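Local coordinates for HD domain protein (Enterococcus faecalis, PDB 4LRL), which probably hydrolyses deoxynucleoside triphosphates such as dGTP at a metal-binding HD-domain centre, under allosteric control by bound nucleotides, at residues 356-361 against 386-391; 147-152 against 285-290. All coordinates share one frame; numbering follows the deposited sequence.

Contact 1 of 2, residues 356-361 against 386-391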
loop_
_atom_site.group_PDB
_atom_site.type_symbol
_atom_site.label_atom_id
_atom_site.label_comp_id
_atom_site.label_asym_id
_atom_site.label_seq_id
_atom_site.Cartn_x
_atom_site.Cartn_y
_atom_site.Cartn_z
ATOM N N ALA C 356 3.546 -26.912 22.583
ATOM C CA ALA C 356 4.621 -26.309 23.355
ATOM C C ALA C 356 5.933 -26.671 22.680
ATOM O O ALA C 356 6.097 -27.781 22.182
ATOM C CB ALA C 356 4.596 -26.817 24.805
ATOM N N THR C 357 6.868 -25.733 22.651
ATOM C CA THR C 357 8.190 -26.016 22.090
ATOM C C THR C 357 9.029 -26.849 23.048
ATOM O O THR C 357 8.758 -26.887 24.252
ATOM C CB THR C 357 8.962 -24.730 21.805
ATOM O OG1 THR C 357 9.028 -23.954 23.005
ATOM C CG2 THR C 357 8.278 -23.934 20.722
ATOM N N PHE C 358 10.027 -27.528 22.499
ATOM C CA PHE C 358 11.088 -28.147 23.286
ATOM C C PHE C 358 12.332 -28.154 22.408
ATOM O O PHE C 358 12.216 -28.100 21.186
ATOM C CB PHE C 358 10.701 -29.552 23.786
ATOM C CG PHE C 358 10.504 -30.558 22.696
ATOM C CD1 PHE C 358 11.554 -31.374 22.289
ATOM C CD2 PHE C 358 9.267 -30.702 22.081
ATOM C CE1 PHE C 358 11.372 -32.310 21.276
ATOM C CE2 PHE C 358 9.076 -31.635 21.066
ATOM C CZ PHE C 358 10.130 -32.444 20.667
ATOM N N THR C 359 13.515 -28.183 23.008
ATOM C CA THR C 359 14.734 -27.981 22.211
ATOM C C THR C 359 15.438 -29.272 21.800
ATOM O O THR C 359 16.006 -29.355 20.704
ATOM C CB THR C 359 15.738 -26.987 22.871
ATOM O OG1 THR C 359 15.671 -27.099 24.297
ATOM C CG2 THR C 359 15.415 -25.546 22.466
ATOM N N ASN C 360 15.378 -30.278 22.665
ATOM C CA ASN C 360 16.056 -31.535 22.413
ATOM C C ASN C 360 15.119 -32.711 22.658
ATOM O O ASN C 360 14.591 -32.883 23.761
ATOM C CB ASN C 360 17.317 -31.630 23.280
ATOM C CG ASN C 360 18.008 -32.980 23.183
ATOM O OD1 ASN C 360 17.703 -33.800 22.313
ATOM N ND2 ASN C 360 18.958 -33.214 24.083
ATOM N N GLU C 361 14.931 -33.509 21.610
ATOM C CA GLU C 361 14.065 -34.678 21.634
ATOM C C GLU C 361 14.536 -35.734 22.655
ATOM O O GLU C 361 13.752 -36.197 23.482
ATOM C CB GLU C 361 13.956 -35.256 20.213
ATOM C CG GLU C 361 13.420 -36.688 20.104
ATOM C CD GLU C 361 11.938 -36.746 19.794
ATOM O OE1 GLU C 361 11.152 -37.002 20.733
ATOM O OE2 GLU C 361 11.560 -36.536 18.615
ATOM N N THR C 386 -2.023 -36.258 20.134
ATOM C CA THR C 386 -0.722 -35.626 20.334
ATOM C C THR C 386 0.145 -35.821 19.103
ATOM O O THR C 386 -0.100 -36.704 18.290
ATOM C CB THR C 386 0.065 -36.189 21.568
ATOM O OG1 THR C 386 0.570 -37.507 21.289
ATOM C CG2 THR C 386 -0.783 -36.211 22.824
ATOM N N ALA C 387 1.172 -34.994 18.981
ATOM C CA ALA C 387 2.163 -35.155 17.932
ATOM C C ALA C 387 3.455 -34.463 18.311
ATOM O O ALA C 387 3.493 -33.643 19.229
ATOM C CB ALA C 387 1.644 -34.598 16.593
ATOM N N ILE C 388 4.506 -34.826 17.581
ATOM C CA ILE C 388 5.771 -34.141 17.588
ATOM C C ILE C 388 6.032 -33.775 16.131
ATOM O O ILE C 388 6.012 -34.644 15.263
ATOM C CB ILE C 388 6.903 -35.077 18.104
ATOM C CG1 ILE C 388 6.732 -35.356 19.598
ATOM C CG2 ILE C 388 8.300 -34.485 17.813
ATOM C CD1 ILE C 388 7.562 -36.516 20.099
ATOM N N ASN C 389 6.237 -32.494 15.846
ATOM C CA ASN C 389 6.800 -32.118 14.542
ATOM C C ASN C 389 7.682 -30.888 14.589
ATOM O O ASN C 389 7.606 -30.081 15.519
ATOM C CB ASN C 389 5.735 -32.015 13.430
ATOM C CG ASN C 389 4.736 -30.887 13.655
ATOM O OD1 ASN C 389 5.088 -29.800 14.112
ATOM N ND2 ASN C 389 3.483 -31.140 13.302
ATOM N N SER C 390 8.540 -30.766 13.588
ATOM C CA SER C 390 9.384 -29.607 13.479
ATOM C C SER C 390 9.123 -28.909 12.151
ATOM O O SER C 390 8.580 -29.504 11.213
ATOM C CB SER C 390 10.846 -30.010 13.634
ATOM O OG SER C 390 11.480 -30.189 12.389
ATOM N N SER C 391 9.495 -27.640 12.081
ATOM C CA SER C 391 9.352 -26.887 10.854
ATOM C C SER C 391 10.271 -27.433 9.754
ATOM O O SER C 391 9.993 -27.237 8.573
ATOM C CB SER C 391 9.587 -25.399 11.099
ATOM O OG SER C 391 10.864 -25.153 11.651
#
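A chi1 of 65° in Phe-358 sets CG between the backbone N and the carbonyl carbon, and the ring then reaches across to Ile-388, whose CG2 stands anti to its own backbone N. The far end of the ring makes the touch: CZ lies 4.0 Å from CG2 of Ile-388, and the methyl sits at the ring edge, close to its plane, with the two side chains crossing at about a right angle. Glu-361, the first residue of helix 361-377, comes in with its chain bent at chi2 (97°). Its carboxylate spans the two methyls, OE1 lying 3.7 Å from Ile-388 CD1 and OE2 3.9 Å from Ile-388 CG2. No hydrogen bond joins the segments; the contact is van der Waals, and the carboxylate meets only methyl groups in it. Ile-368 and Ser-364 of the same helix touch the ring, and Asn-360 is its N-cap, OD1 making a weak hydrogen bond to Lys-362 N. Within the HD-associated region, strands 354-357 and 387-389 flank 441-444 in an antiparallel sheet, and Phe-358, just past the first strand, meets Ile-388 across the line of the middle one, both side chains also packing on Glu-440 just ahead of it.

Contact 2 of 2, residues 147-152 against 285-290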
loop_
_atom_site.group_PDB
_atom_site.type_symbol
_atom_site.label_atom_id
_atom_site.label_comp_id
_atom_site.label_asym_id
_atom_site.label_seq_id
_atom_site.Cartn_x
_atom_site.Cartn_y
_atom_site.Cartn_z
ATOM N N HIS C 147 2.219 -37.706 3.212
ATOM C CA HIS C 147 2.632 -38.421 4.416
ATOM C C HIS C 147 1.781 -39.674 4.651
ATOM O O HIS C 147 2.319 -40.741 4.950
ATOM C CB HIS C 147 2.613 -37.505 5.650
ATOM C CG HIS C 147 2.946 -38.213 6.930
ATOM N ND1 HIS C 147 2.048 -38.340 7.968
ATOM C CD2 HIS C 147 4.073 -38.853 7.326
ATOM C CE1 HIS C 147 2.611 -39.015 8.956
ATOM N NE2 HIS C 147 3.838 -39.343 8.589
ATOM N N ILE C 148 0.465 -39.542 4.489
ATOM C CA ILE C 148 -0.478 -40.636 4.768
ATOM C C ILE C 148 -0.602 -41.629 3.607
ATOM O O ILE C 148 -0.644 -42.846 3.825
ATOM C CB ILE C 148 -1.903 -40.099 5.136
ATOM C CG1 ILE C 148 -1.843 -39.048 6.262
ATOM C CG2 ILE C 148 -2.862 -41.247 5.473
ATOM C CD1 ILE C 148 -1.285 -39.550 7.587
ATOM N N PHE C 149 -0.664 -41.116 2.380
ATOM C CA PHE C 149 -0.923 -41.973 1.222
ATOM C C PHE C 149 0.290 -42.257 0.333
ATOM O O PHE C 149 0.164 -42.923 -0.689
ATOM C CB PHE C 149 -2.090 -41.428 0.404
ATOM C CG PHE C 149 -3.374 -41.358 1.173
ATOM C CD1 PHE C 149 -3.881 -40.134 1.595
ATOM C CD2 PHE C 149 -4.067 -42.515 1.496
ATOM C CE1 PHE C 149 -5.069 -40.063 2.312
ATOM C CE2 PHE C 149 -5.263 -42.455 2.223
ATOM C CZ PHE C 149 -5.763 -41.226 2.629
ATOM N N ASP C 150 1.452 -41.754 0.746
ATOM C CA ASP C 150 2.729 -41.974 0.060
ATOM C C ASP C 150 2.727 -41.582 -1.430
ATOM O O ASP C 150 3.371 -42.229 -2.260
ATOM C CB ASP C 150 3.239 -43.413 0.283
ATOM C CG ASP C 150 4.761 -43.485 0.399
ATOM O OD1 ASP C 150 5.396 -42.433 0.672
ATOM O OD2 ASP C 150 5.322 -44.593 0.217
ATOM N N THR C 151 1.990 -40.520 -1.753
ATOM C CA THR C 151 2.039 -39.898 -3.076
ATOM C C THR C 151 3.272 -38.993 -3.183
ATOM O O THR C 151 3.893 -38.655 -2.171
ATOM C CB THR C 151 0.766 -39.052 -3.365
ATOM O OG1 THR C 151 0.534 -38.139 -2.286
ATOM C CG2 THR C 151 -0.457 -39.934 -3.534
ATOM N N ASN C 152 3.628 -38.614 -4.407
ATOM C CA ASN C 152 4.722 -37.678 -4.655
ATOM C C ASN C 152 4.305 -36.756 -5.796
ATOM O O ASN C 152 4.070 -37.217 -6.915
ATOM C CB ASN C 152 6.014 -38.440 -4.998
ATOM C CG ASN C 152 7.178 -37.514 -5.334
ATOM O OD1 ASN C 152 7.074 -36.646 -6.197
ATOM N ND2 ASN C 152 8.297 -37.709 -4.658
ATOM N N ARG C 285 -6.776 -42.188 10.617
ATOM C CA ARG C 285 -7.835 -42.952 11.270
ATOM C C ARG C 285 -8.776 -43.564 10.255
ATOM O O ARG C 285 -9.173 -44.712 10.397
ATOM C CB ARG C 285 -8.626 -42.070 12.249
ATOM C CG ARG C 285 -9.633 -42.824 13.127
ATOM C CD ARG C 285 -8.974 -43.922 13.981
ATOM N NE ARG C 285 -9.944 -44.566 14.867
ATOM C CZ ARG C 285 -9.689 -45.638 15.621
ATOM N NH1 ARG C 285 -8.484 -46.203 15.608
ATOM N NH2 ARG C 285 -10.640 -46.152 16.390
ATOM N N ALA C 286 -9.136 -42.787 9.240
ATOM C CA ALA C 286 -9.982 -43.278 8.157
ATOM C C ALA C 286 -9.354 -44.486 7.448
ATOM O O ALA C 286 -10.035 -45.472 7.185
ATOM C CB ALA C 286 -10.273 -42.171 7.175
ATOM N N LYS C 287 -8.057 -44.396 7.159
ATOM C CA LYS C 287 -7.317 -45.485 6.533
ATOM C C LYS C 287 -7.344 -46.731 7.424
ATOM O O LYS C 287 -7.577 -47.847 6.943
ATOM C CB LYS C 287 -5.877 -45.041 6.236
ATOM C CG LYS C 287 -4.980 -46.082 5.551
ATOM C CD LYS C 287 -3.716 -45.426 4.964
ATOM C CE LYS C 287 -2.512 -46.377 4.915
ATOM N NZ LYS C 287 -2.613 -47.429 3.880
ATOM N N GLU C 288 -7.123 -46.528 8.722
ATOM C CA GLU C 288 -7.074 -47.641 9.675
ATOM C C GLU C 288 -8.412 -48.328 9.807
ATOM O O GLU C 288 -8.476 -49.553 9.887
ATOM C CB GLU C 288 -6.629 -47.164 11.052
ATOM C CG GLU C 288 -5.143 -46.915 11.149
ATOM C CD GLU C 288 -4.771 -46.210 12.434
ATOM O OE1 GLU C 288 -5.548 -45.329 12.876
ATOM O OE2 GLU C 288 -3.701 -46.539 12.995
ATOM N N LEU C 289 -9.473 -47.522 9.842
ATOM C CA LEU C 289 -10.831 -48.033 9.978
ATOM C C LEU C 289 -11.234 -48.845 8.749
ATOM O O LEU C 289 -11.873 -49.887 8.871
ATOM C CB LEU C 289 -11.817 -46.894 10.253
ATOM C CG LEU C 289 -11.838 -46.302 11.669
ATOM C CD1 LEU C 289 -12.748 -45.076 11.703
ATOM C CD2 LEU C 289 -12.265 -47.317 12.717
ATOM N N PHE C 290 -10.817 -48.375 7.577
ATOM C CA PHE C 290 -11.034 -49.079 6.322
ATOM C C PHE C 290 -10.275 -50.411 6.264
ATOM O O PHE C 290 -10.726 -51.355 5.614
ATOM C CB PHE C 290 -10.625 -48.183 5.149
ATOM C CG PHE C 290 -10.957 -48.755 3.802
ATOM C CD1 PHE C 290 -12.253 -48.666 3.293
ATOM C CD2 PHE C 290 -9.977 -49.383 3.039
ATOM C CE1 PHE C 290 -12.563 -49.196 2.042
ATOM C CE2 PHE C 290 -10.276 -49.917 1.791
ATOM C CZ PHE C 290 -11.572 -49.823 1.291
#
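Lys-287 meets Ile-148 and Phe-149 with the aliphatic part of its side chain. CD lies 4.3 Å from CG2 of Ile-148 and equally 4.3 Å from CE2 of Phe-149, which it approaches obliquely, while CE comes to 4.1 Å from the backbone O of Ile-148. With CG anti to the backbone N (chi1 -179°) the chain runs extended from its helix toward the end of the other, bending only at chi4 (72°). This turn carries NZ to Glu-291, one helical turn further on, in a salt bridge. The methylenes thus cover the last turn of helix 142-149 while the charge is answered within helix 270-291. This is helix-end packing between the HD domain and the HD-associated region: the shorter helix stops here, and Asp-150, with positive phi, leads the chain out of it. Within that last turn CG2 of Ile-148 rests over the centre of the Phe-149 ring, 3.9 Å above its plane. The ring is further held by Phe-145, with planes at about 40°, and by Phe-307 and Phe-308 of helix 305-308. One residue before Ile-148, His-147 hydrogen-bonds through ND1 to Asp-280, a second tie between the two helices.

Both contacts are partly buried and small, each built on three side chains of which one, a phenylalanine, is buried, and neither has a hydrogen bond across its segments. Contact 1 stays within the HD-associated region and joins the two strands that flank 441-444; contact 2 joins that region to the HD domain, helix to helix. Their charged residues differ: the carboxylate end itself touches methyls in contact 1, whereas in contact 2 the methylenes do the packing and the ammonium group pairs with a neighbour on its own helix. Helix 270-291 links the two places, since Val-277 and His-281 pack against Ala-387, next to Ile-388 in segment 386-391. The centres lie 23 Å apart, without direct touch.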